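Local coordinates for protein malonate decarboxylase subunit alpha (PDB 6MPR) that probably serves as the acyl-carrier-protein transferase subunit of malonate decarboxylase, passing the carrier protein from an acetyl group to malonate, at residues E278-T283 with E540-K545; L234-P239 with P302-I307; V247-M252 with M433-Q438; Q264-G269 with R296-N301; V361-G366 with K427-Q432. One frame throughout, in Å; residues are numbered along the deposited sequence.

Contact 1: residues E278-T283 with E540-K545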
# COMPACT_ATOMS: atom_id res chain seq x y z
N GLU A 278 14.50 19.78 -9.90
CA GLU A 278 15.59 19.29 -9.06
C GLU A 278 16.84 20.14 -9.22
O GLU A 278 17.52 20.46 -8.24
CB GLU A 278 15.88 17.83 -9.41
CG GLU A 278 14.66 16.90 -9.20
CD GLU A 278 14.78 15.54 -9.86
OE1 GLU A 278 15.90 15.11 -10.19
OE2 GLU A 278 13.72 14.89 -10.05
N LEU A 279 17.15 20.56 -10.46
CA LEU A 279 18.38 21.29 -10.74
C LEU A 279 18.30 22.79 -10.46
O LEU A 279 19.35 23.44 -10.41
CB LEU A 279 18.81 21.07 -12.19
CG LEU A 279 19.37 19.66 -12.43
CD1 LEU A 279 19.59 19.40 -13.92
CD2 LEU A 279 20.66 19.47 -11.65
N ILE A 280 17.12 23.36 -10.25
CA ILE A 280 17.05 24.77 -9.89
C ILE A 280 16.65 24.98 -8.44
O ILE A 280 16.63 26.13 -7.99
CB ILE A 280 16.13 25.59 -10.83
CG1 ILE A 280 14.65 25.26 -10.61
CG2 ILE A 280 16.54 25.46 -12.29
CD1 ILE A 280 13.72 26.21 -11.32
N LEU A 281 16.37 23.93 -7.68
CA LEU A 281 16.26 24.12 -6.24
C LEU A 281 17.48 24.82 -5.65
O LEU A 281 17.29 25.81 -4.92
CB LEU A 281 16.01 22.78 -5.53
CG LEU A 281 14.58 22.25 -5.62
CD1 LEU A 281 14.56 20.86 -5.04
CD2 LEU A 281 13.63 23.19 -4.86
N PRO A 282 18.72 24.42 -5.95
CA PRO A 282 19.86 25.08 -5.29
C PRO A 282 20.19 26.46 -5.83
O PRO A 282 21.09 27.12 -5.29
CB PRO A 282 21.03 24.10 -5.55
CG PRO A 282 20.38 22.81 -5.98
CD PRO A 282 19.15 23.24 -6.71
N THR A 283 19.52 26.91 -6.89
CA THR A 283 19.75 28.23 -7.46
C THR A 283 18.50 29.10 -7.28
O THR A 283 18.49 29.99 -6.43
CB THR A 283 20.13 28.14 -8.93
OG1 THR A 283 19.14 27.37 -9.63
CG2 THR A 283 21.49 27.47 -9.10
N GLU A 540 20.94 29.02 -17.63
CA GLU A 540 21.90 29.49 -16.63
C GLU A 540 21.42 29.24 -15.20
O GLU A 540 22.24 29.23 -14.28
CB GLU A 540 22.21 30.97 -16.85
CG GLU A 540 23.18 31.22 -17.98
CD GLU A 540 24.50 30.47 -17.79
OE1 GLU A 540 25.23 30.77 -16.82
OE2 GLU A 540 24.80 29.58 -18.61
N LEU A 541 20.11 29.04 -15.01
CA LEU A 541 19.59 28.72 -13.68
C LEU A 541 19.91 27.29 -13.24
O LEU A 541 19.88 27.01 -12.04
CB LEU A 541 18.08 28.92 -13.64
CG LEU A 541 17.58 30.27 -13.15
CD1 LEU A 541 16.07 30.25 -13.05
CD2 LEU A 541 18.22 30.61 -11.80
N LEU A 542 20.19 26.39 -14.18
CA LEU A 542 20.46 25.00 -13.83
C LEU A 542 21.75 24.89 -13.02
O LEU A 542 22.79 25.41 -13.43
CB LEU A 542 20.54 24.16 -15.09
CG LEU A 542 19.25 24.04 -15.91
CD1 LEU A 542 19.56 23.49 -17.29
CD2 LEU A 542 18.23 23.15 -15.19
N ALA A 543 21.69 24.17 -11.89
CA ALA A 543 22.90 23.94 -11.11
C ALA A 543 23.91 23.10 -11.88
O ALA A 543 25.12 23.20 -11.63
CB ALA A 543 22.56 23.25 -9.78
N ALA A 544 23.44 22.26 -12.79
CA ALA A 544 24.31 21.49 -13.68
C ALA A 544 23.75 21.59 -15.09
O ALA A 544 22.55 21.39 -15.29
CB ALA A 544 24.41 20.03 -13.23
N LYS A 545 24.62 21.90 -16.05
CA LYS A 545 24.23 22.07 -17.45
C LYS A 545 24.38 20.79 -18.27
O LYS A 545 23.87 20.74 -19.40
CB LYS A 545 25.08 23.17 -18.09
CG LYS A 545 24.55 24.59 -17.91
CD LYS A 545 24.60 25.01 -16.46
CE LYS A 545 24.38 26.51 -16.31
NZ LYS A 545 24.54 26.93 -14.90

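Contact 2: residues L234-P239 with P302-I307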
# COMPACT_ATOMS: atom_id res chain seq x y z
N LEU A 234 17.07 4.13 -16.60
CA LEU A 234 15.76 4.70 -16.90
C LEU A 234 15.43 5.93 -16.06
O LEU A 234 14.38 6.55 -16.29
CB LEU A 234 14.68 3.63 -16.70
CG LEU A 234 14.84 2.38 -17.56
CD1 LEU A 234 13.80 1.34 -17.16
CD2 LEU A 234 14.73 2.71 -19.05
N PHE A 235 16.29 6.31 -15.10
CA PHE A 235 15.98 7.39 -14.17
C PHE A 235 17.03 8.49 -14.24
O PHE A 235 17.26 9.23 -13.28
CB PHE A 235 15.81 6.83 -12.76
CG PHE A 235 14.55 6.03 -12.62
CD1 PHE A 235 14.53 4.69 -12.97
CD2 PHE A 235 13.36 6.65 -12.27
CE1 PHE A 235 13.35 3.97 -12.90
CE2 PHE A 235 12.18 5.93 -12.21
CZ PHE A 235 12.18 4.59 -12.52
N THR A 236 17.63 8.63 -15.42
CA THR A 236 18.63 9.65 -15.70
C THR A 236 18.13 10.52 -16.84
O THR A 236 17.73 10.01 -17.89
CB THR A 236 19.98 9.01 -16.06
OG1 THR A 236 20.38 8.14 -15.00
CG2 THR A 236 21.05 10.07 -16.29
N ARG A 237 18.09 11.83 -16.61
CA ARG A 237 17.82 12.79 -17.67
C ARG A 237 19.06 13.64 -17.88
O ARG A 237 19.60 14.20 -16.91
CB ARG A 237 16.61 13.66 -17.35
CG ARG A 237 15.28 12.89 -17.42
CD ARG A 237 14.98 12.43 -18.85
NE ARG A 237 13.77 11.62 -18.93
CZ ARG A 237 13.74 10.31 -18.73
NH1 ARG A 237 14.87 9.67 -18.43
NH2 ARG A 237 12.60 9.63 -18.83
N ASP A 238 19.53 13.71 -19.11
CA ASP A 238 20.72 14.50 -19.44
C ASP A 238 20.41 15.98 -19.32
O ASP A 238 19.62 16.50 -20.11
CB ASP A 238 21.18 14.18 -20.86
CG ASP A 238 22.55 14.78 -21.19
OD1 ASP A 238 22.92 15.83 -20.64
OD2 ASP A 238 23.26 14.18 -22.01
N PRO A 239 21.03 16.71 -18.37
CA PRO A 239 20.76 18.15 -18.25
C PRO A 239 20.96 18.94 -19.53
O PRO A 239 20.37 20.01 -19.68
CB PRO A 239 21.76 18.59 -17.17
CG PRO A 239 22.00 17.35 -16.36
CD PRO A 239 21.98 16.23 -17.35
N PRO A 302 17.53 7.15 -7.26
CA PRO A 302 18.64 8.11 -7.13
C PRO A 302 18.92 8.87 -8.43
O PRO A 302 19.86 8.57 -9.19
CB PRO A 302 19.82 7.22 -6.72
CG PRO A 302 19.24 5.88 -6.40
CD PRO A 302 18.04 5.77 -7.26
N HIS A 303 18.08 9.86 -8.71
CA HIS A 303 18.24 10.66 -9.92
C HIS A 303 19.60 11.34 -9.88
O HIS A 303 19.91 12.03 -8.89
CB HIS A 303 17.16 11.74 -10.01
CG HIS A 303 15.78 11.23 -10.26
ND1 HIS A 303 14.72 12.08 -10.53
CD2 HIS A 303 15.27 9.98 -10.27
CE1 HIS A 303 13.62 11.36 -10.70
NE2 HIS A 303 13.93 10.09 -10.56
N PRO A 304 20.45 11.17 -10.91
CA PRO A 304 21.67 11.99 -10.94
C PRO A 304 21.36 13.47 -10.92
O PRO A 304 22.15 14.26 -10.39
CB PRO A 304 22.35 11.56 -12.26
CG PRO A 304 21.83 10.16 -12.48
CD PRO A 304 20.38 10.27 -12.07
N THR A 305 20.20 13.87 -11.46
CA THR A 305 19.88 15.29 -11.45
C THR A 305 19.52 15.81 -10.06
O THR A 305 19.41 17.03 -9.89
CB THR A 305 18.74 15.61 -12.41
OG1 THR A 305 17.59 14.81 -12.10
CG2 THR A 305 19.17 15.36 -13.84
N LEU A 306 19.35 14.92 -9.07
CA LEU A 306 19.18 15.35 -7.68
C LEU A 306 20.50 15.60 -6.96
O LEU A 306 20.49 16.11 -5.84
CB LEU A 306 18.35 14.31 -6.90
CG LEU A 306 17.67 14.77 -5.61
CD1 LEU A 306 16.58 15.80 -5.94
CD2 LEU A 306 17.07 13.57 -4.87
N ILE A 307 21.64 15.27 -7.57
CA ILE A 307 22.92 15.41 -6.87
C ILE A 307 23.16 16.83 -6.34
O ILE A 307 23.52 16.97 -5.17
CB ILE A 307 24.07 14.90 -7.75
CG1 ILE A 307 23.96 13.37 -7.91
CG2 ILE A 307 25.43 15.29 -7.16
CD1 ILE A 307 24.99 12.78 -8.85
O HOH W 1 17.88 11.95 -13.48

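Contact 3: residues V247-M252 with M433-Q438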
# COMPACT_ATOMS: atom_id res chain seq x y z
N VAL A 247 12.62 25.02 -17.61
CA VAL A 247 13.02 25.86 -16.49
C VAL A 247 11.88 26.77 -16.04
O VAL A 247 11.63 26.93 -14.84
CB VAL A 247 14.27 26.68 -16.88
CG1 VAL A 247 14.63 27.68 -15.78
CG2 VAL A 247 15.43 25.76 -17.21
N LEU A 248 11.17 27.37 -17.00
CA LEU A 248 10.03 28.23 -16.67
C LEU A 248 8.98 27.46 -15.88
O LEU A 248 8.49 27.93 -14.85
CB LEU A 248 9.43 28.82 -17.95
CG LEU A 248 8.22 29.76 -17.85
CD1 LEU A 248 8.55 31.02 -17.08
CD2 LEU A 248 7.69 30.10 -19.27
N MET A 249 8.62 26.28 -16.36
CA MET A 249 7.62 25.47 -15.67
C MET A 249 8.12 25.04 -14.29
O MET A 249 7.35 25.00 -13.33
CB MET A 249 7.24 24.27 -16.53
CG MET A 249 6.45 24.68 -17.78
SD MET A 249 6.31 23.33 -18.96
CE MET A 249 5.18 22.26 -18.10
N ALA A 250 9.42 24.72 -14.19
CA ALA A 250 10.01 24.36 -12.90
C ALA A 250 9.97 25.53 -11.91
O ALA A 250 9.70 25.34 -10.72
CB ALA A 250 11.44 23.87 -13.11
N MET A 251 10.22 26.75 -12.39
CA MET A 251 10.11 27.92 -11.52
C MET A 251 8.69 28.07 -10.99
O MET A 251 8.49 28.36 -9.80
CB MET A 251 10.52 29.19 -12.27
CG MET A 251 12.02 29.33 -12.50
SD MET A 251 12.38 30.57 -13.76
CE MET A 251 12.62 32.06 -12.78
N MET A 252 7.69 27.92 -11.86
CA MET A 252 6.30 28.04 -11.42
C MET A 252 5.91 26.92 -10.46
O MET A 252 5.15 27.16 -9.51
CB MET A 252 5.39 28.06 -12.64
CG MET A 252 5.58 29.33 -13.48
SD MET A 252 4.24 29.58 -14.67
CE MET A 252 4.65 28.35 -15.91
N MET A 433 2.03 18.26 -14.84
CA MET A 433 2.96 19.28 -15.32
C MET A 433 3.31 18.90 -16.75
O MET A 433 4.10 17.98 -16.99
CB MET A 433 4.20 19.35 -14.43
CG MET A 433 5.29 20.26 -14.94
SD MET A 433 6.68 20.19 -13.78
CE MET A 433 7.57 21.64 -14.26
N VAL A 434 2.73 19.62 -17.71
CA VAL A 434 2.69 19.18 -19.10
C VAL A 434 2.76 20.41 -20.01
O VAL A 434 2.11 21.42 -19.72
CB VAL A 434 1.41 18.31 -19.26
CG1 VAL A 434 0.31 19.04 -19.98
CG2 VAL A 434 1.74 16.91 -19.83
N GLU A 435 3.54 20.33 -21.09
CA GLU A 435 3.48 21.39 -22.08
C GLU A 435 2.22 21.22 -22.93
O GLU A 435 1.64 20.14 -23.02
CB GLU A 435 4.73 21.41 -22.97
CG GLU A 435 6.05 21.57 -22.22
CD GLU A 435 7.26 21.27 -23.08
OE1 GLU A 435 7.45 21.93 -24.13
OE2 GLU A 435 8.03 20.35 -22.71
N THR A 436 1.79 22.33 -23.54
CA THR A 436 0.51 22.28 -24.24
C THR A 436 0.58 21.44 -25.51
O THR A 436 -0.44 20.88 -25.94
CB THR A 436 0.01 23.70 -24.54
OG1 THR A 436 0.98 24.42 -25.33
CG2 THR A 436 -0.24 24.42 -23.22
N PHE A 437 1.76 21.30 -26.11
CA PHE A 437 1.95 20.39 -27.23
C PHE A 437 3.09 19.43 -26.92
O PHE A 437 4.07 19.81 -26.28
CB PHE A 437 2.24 21.14 -28.54
CG PHE A 437 1.02 21.78 -29.12
CD1 PHE A 437 0.55 22.99 -28.62
CD2 PHE A 437 0.34 21.18 -30.17
CE1 PHE A 437 -0.57 23.58 -29.15
CE2 PHE A 437 -0.78 21.77 -30.71
CZ PHE A 437 -1.24 22.97 -30.21
N GLN A 438 2.92 18.20 -27.39
CA GLN A 438 3.86 17.13 -27.14
C GLN A 438 5.02 17.17 -28.14
O GLN A 438 5.00 17.92 -29.12
CB GLN A 438 3.15 15.78 -27.21
CG GLN A 438 2.30 15.48 -26.00
CD GLN A 438 3.11 15.48 -24.72
OE1 GLN A 438 4.21 14.93 -24.67
NE2 GLN A 438 2.57 16.11 -23.68

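Contact 4: residues Q264-G269 with R296-N301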
# COMPACT_ATOMS: atom_id res chain seq x y z
N GLN A 264 6.68 19.46 1.93
CA GLN A 264 7.85 18.89 2.58
C GLN A 264 8.32 17.59 1.96
O GLN A 264 9.51 17.26 2.07
CB GLN A 264 7.57 18.60 4.06
CG GLN A 264 7.03 19.75 4.86
CD GLN A 264 7.98 20.91 4.86
OE1 GLN A 264 9.11 20.80 5.33
NE2 GLN A 264 7.54 22.04 4.31
N SER A 265 7.41 16.82 1.37
CA SER A 265 7.71 15.47 0.90
C SER A 265 7.03 15.26 -0.44
O SER A 265 5.93 15.77 -0.68
CB SER A 265 7.23 14.42 1.91
OG SER A 265 5.86 14.58 2.22
N LEU A 266 7.67 14.50 -1.33
CA LEU A 266 7.14 14.43 -2.68
C LEU A 266 7.81 13.31 -3.47
O LEU A 266 8.87 12.79 -3.10
CB LEU A 266 7.33 15.76 -3.42
CG LEU A 266 8.74 16.16 -3.88
CD1 LEU A 266 8.65 17.43 -4.69
CD2 LEU A 266 9.74 16.36 -2.70
N ASN A 267 7.15 12.95 -4.57
CA ASN A 267 7.71 12.16 -5.65
C ASN A 267 7.66 12.98 -6.94
O ASN A 267 6.70 13.72 -7.19
CB ASN A 267 6.94 10.86 -5.81
CG ASN A 267 7.31 10.09 -7.08
OD1 ASN A 267 6.56 10.09 -8.06
ND2 ASN A 267 8.46 9.40 -7.05
N HIS A 268 8.70 12.84 -7.75
CA HIS A 268 8.76 13.38 -9.11
C HIS A 268 8.64 12.24 -10.10
O HIS A 268 9.44 11.29 -10.04
CB HIS A 268 10.09 14.08 -9.40
CG HIS A 268 10.22 15.45 -8.83
ND1 HIS A 268 11.36 16.20 -8.99
CD2 HIS A 268 9.35 16.22 -8.14
CE1 HIS A 268 11.20 17.38 -8.41
NE2 HIS A 268 9.98 17.42 -7.90
N GLY A 269 7.69 12.34 -11.03
CA GLY A 269 7.76 11.52 -12.23
C GLY A 269 8.90 11.98 -13.11
O GLY A 269 9.08 13.17 -13.35
N ARG A 296 12.07 18.22 1.51
CA ARG A 296 13.04 17.59 2.41
C ARG A 296 13.10 16.07 2.25
O ARG A 296 14.19 15.49 2.24
CB ARG A 296 12.71 17.95 3.85
CG ARG A 296 12.86 19.43 4.12
CD ARG A 296 12.83 19.73 5.61
NE ARG A 296 11.49 19.53 6.15
CZ ARG A 296 11.18 18.61 7.06
NH1 ARG A 296 12.12 17.80 7.54
NH2 ARG A 296 9.93 18.50 7.49
N ASN A 297 11.95 15.41 2.12
CA ASN A 297 11.88 13.96 2.17
C ASN A 297 11.28 13.42 0.88
O ASN A 297 10.21 13.85 0.46
CB ASN A 297 11.05 13.54 3.39
CG ASN A 297 11.53 14.19 4.65
OD1 ASN A 297 12.65 13.92 5.10
ND2 ASN A 297 10.71 15.06 5.23
N TRP A 298 11.97 12.47 0.26
CA TRP A 298 11.61 12.04 -1.08
C TRP A 298 11.34 10.54 -1.15
O TRP A 298 11.98 9.73 -0.45
CB TRP A 298 12.73 12.39 -2.06
CG TRP A 298 13.04 13.86 -2.19
CD1 TRP A 298 13.59 14.69 -1.23
CD2 TRP A 298 12.84 14.66 -3.35
NE1 TRP A 298 13.73 15.96 -1.74
CE2 TRP A 298 13.29 15.97 -3.04
CE3 TRP A 298 12.33 14.41 -4.63
CZ2 TRP A 298 13.25 17.01 -3.96
CZ3 TRP A 298 12.28 15.45 -5.54
CH2 TRP A 298 12.74 16.74 -5.21
N THR A 299 10.40 10.17 -2.00
CA THR A 299 10.27 8.82 -2.53
C THR A 299 10.68 8.91 -3.99
O THR A 299 9.95 9.50 -4.81
CB THR A 299 8.86 8.26 -2.37
OG1 THR A 299 7.92 9.15 -3.00
CG2 THR A 299 8.50 8.12 -0.90
N LEU A 300 11.84 8.37 -4.32
CA LEU A 300 12.46 8.65 -5.61
C LEU A 300 13.61 7.68 -5.84
O LEU A 300 14.28 7.26 -4.89
CB LEU A 300 13.01 10.09 -5.64
CG LEU A 300 13.23 10.71 -7.02
CD1 LEU A 300 11.90 11.26 -7.55
CD2 LEU A 300 14.26 11.81 -6.92
N ASN A 301 13.86 7.33 -7.10
CA ASN A 301 15.11 6.64 -7.39
C ASN A 301 16.27 7.64 -7.27
O ASN A 301 16.05 8.84 -7.12
CB ASN A 301 15.05 5.97 -8.76
CG ASN A 301 14.39 4.60 -8.69
OD1 ASN A 301 13.82 4.24 -7.66
ND2 ASN A 301 14.47 3.85 -9.77

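Contact 5: residues V361-G366 with K427-Q432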
# COMPACT_ATOMS: atom_id res chain seq x y z
N VAL A 361 3.60 10.98 1.48
CA VAL A 361 4.18 12.20 0.91
C VAL A 361 3.08 13.20 0.56
O VAL A 361 1.92 12.85 0.31
CB VAL A 361 5.08 11.95 -0.31
CG1 VAL A 361 6.20 10.94 0.03
CG2 VAL A 361 4.28 11.53 -1.52
N ASP A 362 3.48 14.48 0.54
CA ASP A 362 2.54 15.57 0.29
C ASP A 362 2.09 15.64 -1.16
O ASP A 362 1.00 16.14 -1.45
CB ASP A 362 3.19 16.93 0.61
CG ASP A 362 3.36 17.18 2.09
OD1 ASP A 362 2.66 16.56 2.92
OD2 ASP A 362 4.18 18.07 2.41
N LEU A 363 2.93 15.20 -2.10
CA LEU A 363 2.74 15.63 -3.47
C LEU A 363 3.29 14.60 -4.45
O LEU A 363 4.33 13.97 -4.20
CB LEU A 363 3.40 16.99 -3.71
CG LEU A 363 3.38 17.60 -5.13
CD1 LEU A 363 3.19 19.10 -5.05
CD2 LEU A 363 4.65 17.26 -5.89
N PHE A 364 2.57 14.42 -5.56
CA PHE A 364 3.08 13.82 -6.77
C PHE A 364 3.02 14.85 -7.89
O PHE A 364 2.08 15.65 -7.97
CB PHE A 364 2.27 12.56 -7.18
CG PHE A 364 2.56 12.08 -8.57
CD1 PHE A 364 3.77 11.48 -8.87
CD2 PHE A 364 1.62 12.23 -9.58
CE1 PHE A 364 4.04 11.03 -10.14
CE2 PHE A 364 1.89 11.81 -10.86
CZ PHE A 364 3.09 11.19 -11.14
N ILE A 365 4.03 14.85 -8.76
CA ILE A 365 4.05 15.69 -9.95
C ILE A 365 4.63 14.88 -11.10
O ILE A 365 5.67 14.24 -10.94
CB ILE A 365 4.83 17.01 -9.70
CG1 ILE A 365 4.87 17.89 -10.96
CG2 ILE A 365 6.25 16.70 -9.20
CD1 ILE A 365 5.16 19.36 -10.62
N GLY A 366 3.95 14.88 -12.23
CA GLY A 366 4.45 14.17 -13.39
C GLY A 366 3.73 14.66 -14.63
O GLY A 366 2.96 15.62 -14.59
N LYS A 427 -6.40 16.69 1.25
CA LYS A 427 -6.21 15.96 0.00
C LYS A 427 -4.73 15.97 -0.36
O LYS A 427 -4.01 16.94 -0.11
CB LYS A 427 -7.00 16.59 -1.16
CG LYS A 427 -8.47 16.87 -0.89
CD LYS A 427 -9.13 17.42 -2.15
CE LYS A 427 -10.65 17.51 -2.03
NZ LYS A 427 -11.11 18.66 -1.20
N LYS A 428 -4.27 14.87 -0.95
CA LYS A 428 -2.89 14.89 -1.43
C LYS A 428 -2.81 15.74 -2.70
O LYS A 428 -3.74 15.76 -3.51
CB LYS A 428 -2.41 13.48 -1.71
CG LYS A 428 -0.95 13.33 -2.15
CD LYS A 428 -0.85 11.96 -2.82
CE LYS A 428 0.49 11.72 -3.45
NZ LYS A 428 0.54 10.29 -3.88
N LEU A 429 -1.68 16.43 -2.87
CA LEU A 429 -1.47 17.22 -4.08
C LEU A 429 -1.03 16.31 -5.22
O LEU A 429 -0.12 15.50 -5.07
CB LEU A 429 -0.42 18.31 -3.86
CG LEU A 429 -0.83 19.50 -2.97
CD1 LEU A 429 -1.02 19.07 -1.50
CD2 LEU A 429 0.20 20.62 -3.09
N VAL A 430 -1.72 16.43 -6.35
CA VAL A 430 -1.46 15.64 -7.54
C VAL A 430 -1.36 16.65 -8.68
O VAL A 430 -2.36 17.29 -9.03
CB VAL A 430 -2.56 14.60 -7.79
CG1 VAL A 430 -2.42 13.97 -9.15
CG2 VAL A 430 -2.50 13.54 -6.70
N VAL A 431 -0.16 16.82 -9.22
CA VAL A 431 0.13 17.86 -10.21
C VAL A 431 0.37 17.20 -11.56
O VAL A 431 1.24 16.33 -11.69
CB VAL A 431 1.36 18.69 -9.80
CG1 VAL A 431 1.56 19.86 -10.80
CG2 VAL A 431 1.23 19.17 -8.36
N GLN A 432 -0.36 17.65 -12.57
CA GLN A 432 -0.04 17.33 -13.96
C GLN A 432 0.75 18.50 -14.55
O GLN A 432 0.20 19.59 -14.76
CB GLN A 432 -1.30 17.07 -14.78
CG GLN A 432 -1.82 15.66 -14.67
CD GLN A 432 -0.97 14.66 -15.45
OE1 GLN A 432 -1.23 13.46 -15.41
NE2 GLN A 432 0.04 15.14 -16.15
O HOH W 2 3.39 11.15 -4.57

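Contact 1: residues E278-T283 with E540-K545
Leu279 reaches from its helix into the loop 540-545 atom by atom. Its CB meets CD2 of Leu542 at 3.7 Å; CG turns to the side of the backbone N (chi1 -73°) and forks over Ala544. One prong, CD1, comes 3.8 Å from Ala544 O, while CD2 comes 4.1 Å from Ala544 CB. That carbonyl oxygen is buried here and has no polar partner in the model.

The helix is 272-287, which links two parallel strands as the crossover helix of a beta-alpha-beta unit. It widens into a pi-type turn at 281-283; the regular ladder is interrupted at Pro282, which has no N-H to give, and Thr283 N turns to Ile280 O. Leu279 O takes Ala543 N instead, at 2.9 Å, with the donor tilted 30° from the carbonyl plane. One turn on, Thr283 OG1 gives a short bond of 2.5 Å to Leu541 O, lying in the carbonyl plane. Beside it, Ile280 CG2 packs 4.0 Å from Leu541 CB, and the ethyl branch of Ile280 goes to helix 244-261. The loop is drawn together from behind by Lys545, whose NZ curls back to Leu542 O at 2.7 Å.

Contact 2: residues L234-P239 with P302-I307
Pro304 lays the CG corner of its ring against Thr236, the two side chains meeting at about a right angle, with CG 3.5 Å from Thr236 OG1. The neighbouring CD of the proline sits 3.5 Å from Phe235 O. The contact brings together two loops of an alpha/beta architecture built on two largely parallel sheets: 234-239 belongs to the connection leaving strand 221-224 of one sheet for helix 244-261 beside the other, and 302-307 follows strand 297-299 of that second sheet.

Phe235 and His303 are near without stacking. The histidine NE2 lies at the edge of the phenyl ring, close to its plane, 3.9 Å from Phe235 CD2, and CD2 of the imidazole approaches Phe235 O. The other imidazole nitrogen, ND1, is held by Glu278 of helix 272-287, which also takes the hydroxyl of Thr305, so one carboxylate sets the pose of two side chains in this loop. Thr236 OG1 is similarly committed, to Glu324.

Thr305 points its two branches at different partners. CG2, beside the backbone N, packs 3.3 Å from Arg237 O, whereas OG1 sits between N and the carbonyl carbon (chi1 56°). Arg237 itself folds away, its NH1 returning to Thr236 O at 2.9 Å. In place of a direct polar bond between the loops there is one water: it donates to Phe235 O at 2.8 Å and to Thr305 OG1 at 3.2 Å, and accepts from Arg237 N at 3.1 Å.

Contact 3: residues V247-M252 with M433-Q438
Met249 and Met433 run past each other in nearly opposite directions, so that each methyl comes to rest near the root of the other chain. Met433 is stretched out, CG anti to the backbone N (chi1 173°) and extended all the way to the tip. Its CE thereby reaches the helix backbone, 3.4 Å from Met249 C and 3.6 Å from Ala250 N. The same methyl lies 3.5 Å from Met249 CB, a little tighter than an ordinary carbon-carbon contact.

Met249 answers with a bent chain. The turn at its last torsion (chi3 71°) swings CE along the other backbone, 3.7 Å from Met433 CG and 3.6 Å from Val434 O. Glu435 then comes in across it at about a right angle, placing the methylene CG 3.7 Å from Met249 SD. Only the aliphatic part of the glutamate meets the sulfur; the side chain also packs against Val245 and His246 at the start of the same helix.

In the fold this is a helix lying on a sheet. Helix 244-261 covers the end of strand 429-433, where the chain leaves the sheet, and Met433 still takes part there through its backbone bond with Gly366. Leu476 of the adjacent strand 474-477 and Asn273 of helix 272-287 pack round the same methionine.

With one sulfur, two methyls and a few methylenes meeting each other and the backbone, and no polar bond between the two segments, the join rests on dispersion and close fit.

Contact 4: residues Q264-G269 with R296-N301
Gln264 OE1 is gripped side-on by one guanidinium: Arg296 NE donates at 2.8 Å and Arg296 NH2 at 3.3 Å. The oxygen lies practically in the guanidinium plane, at its edge, while the amide itself is turned 39° from that plane. NH1 of the same arginine makes a salt bridge to Glu316. The backbone oxygen of Gln264 is shared as well, taking Arg296 N at 2.8 Å and Asn297 N at 3.1 Å.

From there the strands run on as parallel neighbours, 265-268 beside 297-299, the two strands of a beta-alpha-beta crossover whose helix is 272-287. Leu266 N bonds to Asn297 O and Leu266 O receives Thr299 N. Further along, Asn267 adds a side-chain rung: ND2 meets Thr299 O at 2.7 Å, almost perfectly straight (177°) and in the amide plane.

On the face carrying Leu266 and Trp298, CD2 of the leucine stands 3.5 Å from the centroid of the indole's six-membered ring, a CH-pi contact over the face. The far edge of that indole points into the face of His268 in a T-shaped pair, planes at 82°, with Trp298 CZ3 over the centre of the imidazole. Glu278 and Tyr258 hold the two imidazole nitrogens, fixing the ring's rotation.

Contact 5: residues V361-G366 with K427-Q432
Leu363 pushes CD1 into the dip between two residues of the next strand, 3.9 Å from Leu429 CB and 3.8 Å from Val431 CG2. Its CG stands anti to the backbone N (chi1 177°), which leans the branch over towards Val431. The valine is thus wedged between two neighbours, for its other methyl, CG1, lies 3.6 Å from Ile365 CD1, with the isoleucine and valine side by side and pointing the same way. Ile257 and Tyr258 of helix 244-261 close over this face.

Strands 363-366 and 429-432 are parallel partners in the middle of the mixed, Rossmann-like sheet, only 9° apart in direction. Their rungs are regular: Asp362 O takes Leu429 N, Leu429 O takes Phe364 N, Phe364 O takes Val431 N and Val431 O takes Gly366 N.

On the face with Phe364 and Val430 the relief is different. Val430 CG1 comes to the edge of the phenyl ring, 4.4 Å from Phe364 CD2, while one ring face spreads over the backbone of Gly366, whose N lies 3.9 Å from the ring plane, toward the rim. The extended Lys428 fills the groove before the ring: CG rides 3.5 Å from Asp362 O and CE comes 4.0 Å from Phe364 N. Its NZ goes on to the carbonyls of Gly357 and Met394, and also gives a weak bond to a water that donates to Leu363 O.

All five contacts lie in or beside the mixed sheet; contact 2 also takes in the connection arriving from the parallel sheet. Contacts 4 and 5, centres about 10 Å apart, are pairs of parallel strands within it, joined because 265-268 and 363-366 are themselves neighbours. Contact 3 lays helix 244-261 on the end of strand 429-433, continuing contact 5. Contact 1 seals helix 272-287 with loop 540-545, its centre about 13 Å from that of contact 2; the carboxylate of Glu278 ties it to contacts 2 and 4. Along the chain, contact 4 is nested inside contact 2 and contact 5 inside contact 3. Segments distant in sequence thus gather round one Rossmann-like sheet, consistent with helices and C-terminal loop covering it as one unit.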